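Local coordinates for putative protease (PDB 3KD4), which is probably an exported protease, though its activity is unproven, and contains two domains of unknown function, at residues A3-W15 and Y25-A38. Numbering follows the deposited sequence. Where two conformers were deposited one is given.
Sequences ASEAEYGKVSKAW and YRSSMELTLFTHTA
Y8 and L31 meet on the tightly packed face of this antiparallel strand pair. L31 CD1 sits over the centre of the Y8 ring, 3.8 Å from its centroid, a CH-pi contact almost on the ring normal. Y8 CG lies anti to the carbonyl carbon (chi1 -71°), which sets the ring beside L31. A6 CB fills in against L33 CD2 at 3.6 Å. With an alanine at Y8, L31 CD1 is likely to lose the ring face it packs on, opening a gap beside Y43.

Further along this face, Y25 CD1 lies 3.3 Å from W15 NE1, over one face of the indole, the rings inclined at 39°. Y25 OH rests 3.3 Å from K13 CE, while K13 NZ pairs with E132.

The other face is looser and wetter. The side chains of K10 and E30 run side by side, K10 CD 3.8 Å from E30 OE2, with no salt bridge between them. K10 NZ makes a long, weak ion pair with E142. One water bridges G9 N and T32 OG1, which also bonds T111. R26 stretches away to a salt bridge with D115.

T35 OG1 donates to E5 OE1 (2.6 Å), coming from above the carboxylate plane. The same hydroxyl accepts from A38 N, capping helix 36-39.

E7 with T32, S12 with S28 and A14 with R26 bond both ways through the backbone. Strands 6-17 and 23-33 thus form a beta hairpin inside a mixed sheet, flanked by strands 140-150 and 111-120. G9 and K10 both face E30, the G9 N to E30 O bond being weak: a classic beta bulge.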
ATOM      1  N   ALA A   3      16.200  -4.825 -15.092  1.00 47.67           N
ATOM      2  CA  ALA A   3      16.206  -3.813 -16.171  1.00 46.61           C
ATOM      3  C   ALA A   3      16.727  -4.357 -17.517  1.00 44.66           C
ATOM      4  O   ALA A   3      15.952  -4.585 -18.438  1.00 46.07           O
ATOM      5  CB  ALA A   3      16.985  -2.579 -15.735  1.00 46.80           C
ATOM      6  N   SER A   4      18.026  -4.597 -17.653  1.00 42.62           N
ATOM      7  CA  SER A   4      18.549  -5.193 -18.910  1.00 39.32           C
ATOM      8  C   SER A   4      18.509  -6.725 -18.808  1.00 35.47           C
ATOM      9  O   SER A   4      19.135  -7.422 -19.592  1.00 36.49           O
ATOM     10  CB  SER A   4      19.958  -4.653 -19.245  1.00 40.30           C
ATOM     11  OG  SER A   4      21.013  -5.563 -18.922  1.00 40.69           O
ATOM     12  N   GLU A   5      17.772  -7.242 -17.833  1.00 30.34           N
ATOM     13  CA  GLU A   5      17.537  -8.672 -17.710  1.00 27.90           C
ATOM     14  C   GLU A   5      16.356  -9.155 -18.589  1.00 23.93           C
ATOM     15  O   GLU A   5      16.288 -10.326 -18.969  1.00 20.07           O
ATOM     16  CB  GLU A   5      17.177  -8.981 -16.276  1.00 27.93           C
ATOM     17  CG  GLU A   5      18.288  -8.682 -15.272  1.00 32.93           C
ATOM     18  CD  GLU A   5      19.269  -9.813 -15.116  1.00 33.91           C
ATOM     19  OE1 GLU A   5      18.839 -10.960 -14.931  1.00 37.75           O
ATOM     20  OE2 GLU A   5      20.472  -9.554 -15.150  1.00 37.09           O
ATOM     21  N   ALA A   6      15.414  -8.240 -18.824  1.00 20.43           N
ATOM     22  CA  ALA A   6      14.191  -8.530 -19.574  1.00 19.57           C
ATOM     23  C   ALA A   6      13.652  -7.244 -20.117  1.00 18.41           C
ATOM     24  O   ALA A   6      13.959  -6.175 -19.570  1.00 17.04           O
ATOM     25  CB  ALA A   6      13.143  -9.220 -18.672  1.00 18.24           C
ATOM     26  N   GLU A   7      12.845  -7.347 -21.177  1.00 17.75           N
ATOM     27  CA  GLU A   7      12.166  -6.216 -21.760  1.00 18.40           C
ATOM     28  C   GLU A   7      10.821  -6.646 -22.319  1.00 17.39           C
ATOM     29  O   GLU A   7      10.729  -7.682 -23.000  1.00 17.33           O
ATOM     30  CB  GLU A   7      13.007  -5.668 -22.903  1.00 19.84           C
ATOM     31  CG  GLU A   7      12.434  -4.462 -23.621  1.00 25.70           C
ATOM     32  CD  GLU A   7      13.195  -4.185 -24.899  1.00 35.30           C
ATOM     33  OE1 GLU A   7      12.570  -3.753 -25.914  1.00 44.26           O
ATOM     34  OE2 GLU A   7      14.418  -4.466 -24.901  1.00 39.03           O
ATOM     35  N   TYR A   8       9.792  -5.861 -22.060  1.00 16.87           N
ATOM     36  CA  TYR A   8       8.505  -6.058 -22.727  1.00 17.82           C
ATOM     37  C   TYR A   8       8.559  -5.324 -24.047  1.00 18.05           C
ATOM     38  O   TYR A   8       8.510  -4.091 -24.084  1.00 18.94           O
ATOM     39  CB  TYR A   8       7.350  -5.488 -21.920  1.00 17.69           C
ATOM     40  CG  TYR A   8       7.021  -6.255 -20.657  1.00 18.39           C
ATOM     41  CD1 TYR A   8       6.128  -7.317 -20.696  1.00 20.21           C
ATOM     42  CD2 TYR A   8       7.562  -5.893 -19.440  1.00 18.55           C
ATOM     43  CE1 TYR A   8       5.806  -8.005 -19.564  1.00 21.13           C
ATOM     44  CE2 TYR A   8       7.232  -6.572 -18.279  1.00 17.72           C
ATOM     45  CZ  TYR A   8       6.351  -7.630 -18.363  1.00 20.54           C
ATOM     46  OH  TYR A   8       6.016  -8.353 -17.265  1.00 24.10           O
ATOM     47  N   GLY A   9       8.643  -6.074 -25.134  1.00 18.35           N
ATOM     48  CA  GLY A   9       8.636  -5.487 -26.468  1.00 19.20           C
ATOM     49  C   GLY A   9       7.290  -4.832 -26.732  1.00 20.74           C
ATOM     50  O   GLY A   9       7.209  -3.713 -27.250  1.00 21.33           O
ATOM     51  N   LYS A  10       6.222  -5.509 -26.332  1.00 22.18           N
ATOM     52  CA  LYS A  10       4.881  -4.960 -26.496  1.00 23.62           C
ATOM     53  C   LYS A  10       3.981  -5.322 -25.342  1.00 23.34           C
ATOM     54  O   LYS A  10       4.044  -6.455 -24.806  1.00 24.66           O
ATOM     55  CB  LYS A  10       4.244  -5.506 -27.750  1.00 24.97           C
ATOM     56  CG  LYS A  10       4.905  -4.998 -29.013  1.00 28.75           C
ATOM     57  CD  LYS A  10       4.026  -5.291 -30.228  1.00 34.44           C
ATOM     58  CE  LYS A  10       4.805  -5.106 -31.563  1.00 37.38           C
ATOM     59  NZ  LYS A  10       5.738  -3.935 -31.520  1.00 40.26           N
ATOM     60  N   VAL A  11       3.165  -4.350 -24.954  1.00 21.48           N
ATOM     61  CA  VAL A  11       2.038  -4.546 -24.075  1.00 20.48           C
ATOM     62  C   VAL A  11       0.807  -3.903 -24.762  1.00 20.16           C
ATOM     63  O   VAL A  11       0.882  -2.766 -25.325  1.00 19.18           O
ATOM     64  CB  VAL A  11       2.321  -3.919 -22.693  1.00 21.25           C
ATOM     65  CG1 VAL A  11       1.106  -3.955 -21.786  1.00 19.12           C
ATOM     66  CG2 VAL A  11       3.533  -4.622 -22.018  1.00 21.62           C
ATOM     67  N   SER A  12      -0.312  -4.613 -24.740  1.00 18.60           N
ATOM     68  CA  SER A  12      -1.572  -4.028 -25.211  1.00 18.77           C
ATOM     69  C   SER A  12      -2.667  -4.422 -24.250  1.00 18.64           C
ATOM     70  O   SER A  12      -2.801  -5.604 -23.922  1.00 19.15           O
ATOM     71  CB  SER A  12      -1.866  -4.481 -26.639  1.00 19.90           C
ATOM     72  OG  SER A  12      -2.928  -3.735 -27.190  1.00 24.90           O
ATOM     73  N   LYS A  13      -3.398  -3.432 -23.724  1.00 17.04           N
ATOM     74  CA  LYS A  13      -4.523  -3.710 -22.824  1.00 17.59           C
ATOM     75  C   LYS A  13      -5.735  -2.990 -23.366  1.00 16.67           C
ATOM     76  O   LYS A  13      -5.632  -1.814 -23.780  1.00 18.00           O
ATOM     77  CB  LYS A  13      -4.229  -3.263 -21.397  1.00 16.55           C
ATOM     78  CG  LYS A  13      -3.097  -4.061 -20.777  1.00 19.22           C
ATOM     79  CD  LYS A  13      -2.700  -3.605 -19.402  1.00 21.48           C
ATOM     80  CE  LYS A  13      -1.688  -4.622 -18.787  1.00 22.24           C
ATOM     81  NZ  LYS A  13      -1.267  -4.212 -17.438  1.00 22.91           N
ATOM     82  N   ALA A  14      -6.871  -3.683 -23.399  1.00 15.68           N
ATOM     83  CA  ALA A  14      -8.084  -3.116 -23.959  1.00 15.07           C
ATOM     84  C   ALA A  14      -9.245  -3.437 -23.039  1.00 15.29           C
ATOM     85  O   ALA A  14      -9.442  -4.612 -22.686  1.00 14.27           O
ATOM     86  CB  ALA A  14      -8.330  -3.671 -25.377  1.00 14.72           C
ATOM     87  N   TRP A  15     -10.011  -2.408 -22.649  1.00 14.43           N
ATOM     88  CA  TRP A  15     -11.191  -2.609 -21.836  1.00 14.55           C
ATOM     89  C   TRP A  15     -12.398  -2.224 -22.686  1.00 14.59           C
ATOM     90  O   TRP A  15     -12.355  -1.234 -23.430  1.00 15.87           O
ATOM     91  CB  TRP A  15     -11.188  -1.738 -20.565  1.00 14.63           C
ATOM     92  CG  TRP A  15     -10.183  -2.056 -19.542  1.00 14.37           C
ATOM     93  CD1 TRP A  15     -10.361  -2.751 -18.397  1.00 16.29           C
ATOM     94  CD2 TRP A  15      -8.818  -1.639 -19.556  1.00 14.52           C
ATOM     95  NE1 TRP A  15      -9.172  -2.805 -17.680  1.00 15.47           N
ATOM     96  CE2 TRP A  15      -8.222  -2.098 -18.370  1.00 14.32           C
ATOM     97  CE3 TRP A  15      -8.062  -0.860 -20.434  1.00 13.93           C
ATOM     98  CZ2 TRP A  15      -6.896  -1.848 -18.057  1.00 15.12           C
ATOM     99  CZ3 TRP A  15      -6.712  -0.650 -20.144  1.00 16.67           C
ATOM    100  CH2 TRP A  15      -6.150  -1.154 -18.967  1.00 16.42           C
ATOM    101  N   TYR A  25     -11.948  -7.497 -20.600  1.00 15.18           N
ATOM    102  CA  TYR A  25     -10.580  -7.016 -20.463  1.00 15.21           C
ATOM    103  C   TYR A  25      -9.646  -7.958 -21.253  1.00 15.66           C
ATOM    104  O   TYR A  25      -9.663  -9.172 -21.059  1.00 15.83           O
ATOM    105  CB  TYR A  25     -10.170  -6.966 -18.981  1.00 15.90           C
ATOM    106  CG  TYR A  25      -8.674  -6.754 -18.767  1.00 16.05           C
ATOM    107  CD1 TYR A  25      -8.075  -5.556 -19.112  1.00 17.02           C
ATOM    108  CD2 TYR A  25      -7.851  -7.763 -18.222  1.00 18.02           C
ATOM    109  CE1 TYR A  25      -6.713  -5.342 -18.915  1.00 17.78           C
ATOM    110  CE2 TYR A  25      -6.458  -7.546 -18.018  1.00 16.70           C
ATOM    111  CZ  TYR A  25      -5.912  -6.340 -18.375  1.00 16.86           C
ATOM    112  OH  TYR A  25      -4.575  -6.065 -18.199  1.00 21.15           O
ATOM    113  N   ARG A  26      -8.893  -7.418 -22.184  1.00 15.13           N
ATOM    114  CA  ARG A  26      -7.994  -8.215 -23.011  1.00 16.05           C
ATOM    115  C   ARG A  26      -6.577  -7.700 -22.838  1.00 15.67           C
ATOM    116  O   ARG A  26      -6.328  -6.488 -22.937  1.00 14.57           O
ATOM    117  CB  ARG A  26      -8.385  -8.198 -24.477  1.00 16.42           C
ATOM    118  CG  ARG A  26      -7.491  -9.099 -25.359  1.00 17.46           C
ATOM    119  CD  ARG A  26      -8.106  -9.364 -26.721  1.00 19.54           C
ATOM    120  NE  ARG A  26      -7.235 -10.289 -27.499  1.00 19.93           N
ATOM    121  CZ  ARG A  26      -7.575 -10.792 -28.675  1.00 22.58           C
ATOM    122  NH1 ARG A  26      -8.760 -10.504 -29.205  1.00 21.27           N
ATOM    123  NH2 ARG A  26      -6.756 -11.604 -29.306  1.00 22.32           N
ATOM    124  N   SER A  27      -5.672  -8.618 -22.517  1.00 14.54           N
ATOM    125  CA  SER A  27      -4.284  -8.264 -22.206  1.00 15.11           C
ATOM    126  C   SER A  27      -3.371  -9.081 -23.061  1.00 15.52           C
ATOM    127  O   SER A  27      -3.477 -10.304 -23.022  1.00 14.88           O
ATOM    128  CB  SER A  27      -3.947  -8.563 -20.728  1.00 15.54           C
ATOM    129  OG  SER A  27      -2.542  -8.500 -20.497  1.00 16.43           O
ATOM    130  N   SER A  28      -2.522  -8.429 -23.870  1.00 15.65           N
ATOM    131  CA  SER A  28      -1.458  -9.178 -24.577  1.00 17.59           C
ATOM    132  C   SER A  28      -0.124  -8.595 -24.282  1.00 16.30           C
ATOM    133  O   SER A  28       0.021  -7.375 -24.006  1.00 17.81           O
ATOM    134  CB  SER A  28      -1.626  -9.274 -26.105  1.00 17.67           C
ATOM    135  OG  SER A  28      -1.599  -7.997 -26.627  1.00 24.06           O
HETATM  136  N   MSE A  29       0.863  -9.465 -24.327  1.00 15.23           N
HETATM  137  CA  MSE A  29       2.217  -9.061 -24.041  0.60 14.88           C
HETATM  138  C   MSE A  29       3.231  -9.899 -24.808  1.00 14.91           C
HETATM  139  O   MSE A  29       2.935 -11.007 -25.238  1.00 14.76           O
HETATM  140  CB  MSE A  29       2.508  -9.056 -22.532  0.60 14.62           C
HETATM  141  CG  MSE A  29       2.424 -10.382 -21.808  0.60 15.21           C
HETATM  142 SE   MSE A  29       3.997 -11.484 -22.144  0.45 13.61          SE
HETATM  143  CE  MSE A  29       4.009 -12.559 -20.496  0.60 11.74           C
ATOM    144  N   GLU A  30       4.388  -9.286 -24.998  1.00 14.97           N
ATOM    145  CA  GLU A  30       5.588  -9.888 -25.514  1.00 15.53           C
ATOM    146  C   GLU A  30       6.676  -9.513 -24.509  1.00 15.54           C
ATOM    147  O   GLU A  30       6.932  -8.302 -24.252  1.00 16.42           O
ATOM    148  CB  GLU A  30       5.902  -9.343 -26.888  1.00 14.68           C
ATOM    149  CG  GLU A  30       4.809  -9.636 -27.859  1.00 17.67           C
ATOM    150  CD  GLU A  30       5.088  -9.099 -29.263  1.00 22.51           C
ATOM    151  OE1 GLU A  30       6.232  -8.667 -29.564  1.00 21.56           O
ATOM    152  OE2 GLU A  30       4.134  -9.111 -30.048  1.00 24.08           O
ATOM    153  N   LEU A  31       7.331 -10.534 -23.968  1.00 14.58           N
ATOM    154  CA  LEU A  31       8.345 -10.349 -22.943  1.00 14.07           C
ATOM    155  C   LEU A  31       9.573 -11.154 -23.286  1.00 14.09           C
ATOM    156  O   LEU A  31       9.540 -12.391 -23.304  1.00 14.23           O
ATOM    157  CB  LEU A  31       7.786 -10.773 -21.574  1.00 14.98           C
ATOM    158  CG  LEU A  31       8.740 -10.840 -20.359  1.00 15.92           C
ATOM    159  CD1 LEU A  31       9.380  -9.494 -20.055  1.00 13.09           C
ATOM    160  CD2 LEU A  31       7.972 -11.352 -19.153  1.00 14.30           C
ATOM    161  N   THR A  32      10.674 -10.463 -23.547  1.00 13.43           N
ATOM    162  CA  THR A  32      11.935 -11.127 -23.806  1.00 13.91           C
ATOM    163  C   THR A  32      12.791 -11.226 -22.537  1.00 15.07           C
ATOM    164  O   THR A  32      12.942 -10.244 -21.824  1.00 15.94           O
ATOM    165  CB  THR A  32      12.714 -10.378 -24.902  1.00 13.46           C
ATOM    166  OG1 THR A  32      11.875 -10.230 -26.060  1.00 12.27           O
ATOM    167  CG2 THR A  32      13.991 -11.137 -25.259  1.00 12.75           C
ATOM    168  N   LEU A  33      13.306 -12.426 -22.271  1.00 15.93           N
ATOM    169  CA  LEU A  33      14.146 -12.733 -21.116  1.00 16.65           C
ATOM    170  C   LEU A  33      15.572 -12.949 -21.587  1.00 16.93           C
ATOM    171  O   LEU A  33      15.815 -13.761 -22.455  1.00 17.19           O
ATOM    172  CB  LEU A  33      13.611 -13.965 -20.416  1.00 17.37           C
ATOM    173  CG  LEU A  33      12.146 -13.885 -19.919  1.00 18.16           C
ATOM    174  CD1 LEU A  33      11.840 -15.057 -18.988  1.00 18.46           C
ATOM    175  CD2 LEU A  33      11.824 -12.573 -19.202  1.00 15.38           C
ATOM    176  N   PHE A  34      16.528 -12.208 -21.048  1.00 17.46           N
ATOM    177  CA  PHE A  34      17.889 -12.264 -21.570  1.00 18.31           C
ATOM    178  C   PHE A  34      18.850 -13.073 -20.715  1.00 18.57           C
ATOM    179  O   PHE A  34      19.927 -13.370 -21.175  1.00 19.39           O
ATOM    180  CB  PHE A  34      18.472 -10.871 -21.715  1.00 19.03           C
ATOM    181  CG  PHE A  34      17.734 -10.007 -22.665  1.00 21.03           C
ATOM    182  CD1 PHE A  34      17.812 -10.238 -24.024  1.00 21.96           C
ATOM    183  CD2 PHE A  34      16.977  -8.943 -22.206  1.00 21.22           C
ATOM    184  CE1 PHE A  34      17.107  -9.431 -24.906  1.00 22.02           C
ATOM    185  CE2 PHE A  34      16.298  -8.118 -23.091  1.00 20.37           C
ATOM    186  CZ  PHE A  34      16.355  -8.374 -24.426  1.00 19.07           C
ATOM    187  N   THR A  35      18.475 -13.405 -19.486  1.00 18.41           N
ATOM    188  CA  THR A  35      19.356 -14.114 -18.570  1.00 19.10           C
ATOM    189  C   THR A  35      18.631 -15.314 -17.936  1.00 19.66           C
ATOM    190  O   THR A  35      17.388 -15.341 -17.835  1.00 19.52           O
ATOM    191  CB  THR A  35      19.781 -13.208 -17.384  1.00 19.78           C
ATOM    192  OG1 THR A  35      18.621 -12.941 -16.586  1.00 19.72           O
ATOM    193  CG2 THR A  35      20.399 -11.847 -17.847  1.00 17.22           C
ATOM    194  N   HIS A  36      19.401 -16.263 -17.441  1.00 18.93           N
ATOM    195  CA  HIS A  36      18.837 -17.276 -16.546  1.00 20.66           C
ATOM    196  C   HIS A  36      18.203 -16.736 -15.289  1.00 20.84           C
ATOM    197  O   HIS A  36      17.235 -17.314 -14.825  1.00 22.39           O
ATOM    198  CB  HIS A  36      19.878 -18.332 -16.197  1.00 21.02           C
ATOM    199  CG  HIS A  36      20.321 -19.082 -17.402  1.00 21.31           C
ATOM    200  ND1 HIS A  36      21.640 -19.218 -17.753  1.00 20.41           N
ATOM    201  CD2 HIS A  36      19.598 -19.622 -18.412  1.00 21.58           C
ATOM    202  CE1 HIS A  36      21.719 -19.887 -18.892  1.00 20.25           C
ATOM    203  NE2 HIS A  36      20.490 -20.126 -19.320  1.00 18.37           N
ATOM    204  N   THR A  37      18.728 -15.639 -14.755  1.00 21.43           N
ATOM    205  CA  THR A  37      18.156 -14.952 -13.568  1.00 22.46           C
ATOM    206  C   THR A  37      16.701 -14.574 -13.874  1.00 21.90           C
ATOM    207  O   THR A  37      15.797 -14.845 -13.069  1.00 22.26           O
ATOM    208  CB  THR A  37      18.984 -13.658 -13.174  1.00 22.35           C
ATOM    209  OG1 THR A  37      20.341 -14.027 -12.934  1.00 24.82           O
ATOM    210  CG2 THR A  37      18.447 -12.929 -11.925  1.00 22.10           C
ATOM    211  N   ALA A  38      16.498 -13.956 -15.034  1.00 21.06           N
ATOM    212  CA  ALA A  38      15.150 -13.615 -15.502  1.00 20.54           C
ATOM    213  C   ALA A  38      14.282 -14.894 -15.686  1.00 19.99           C
ATOM    214  O   ALA A  38      13.195 -14.986 -15.121  1.00 19.66           O
ATOM    215  CB  ALA A  38      15.229 -12.795 -16.785  1.00 19.90           C
TER
HETATM  216  O   HOH W   1       9.700  -8.633 -26.198  1.00 21.82           O
HETATM  217  O   HOH W   2      -5.328  -5.912 -25.908  1.00 34.26           O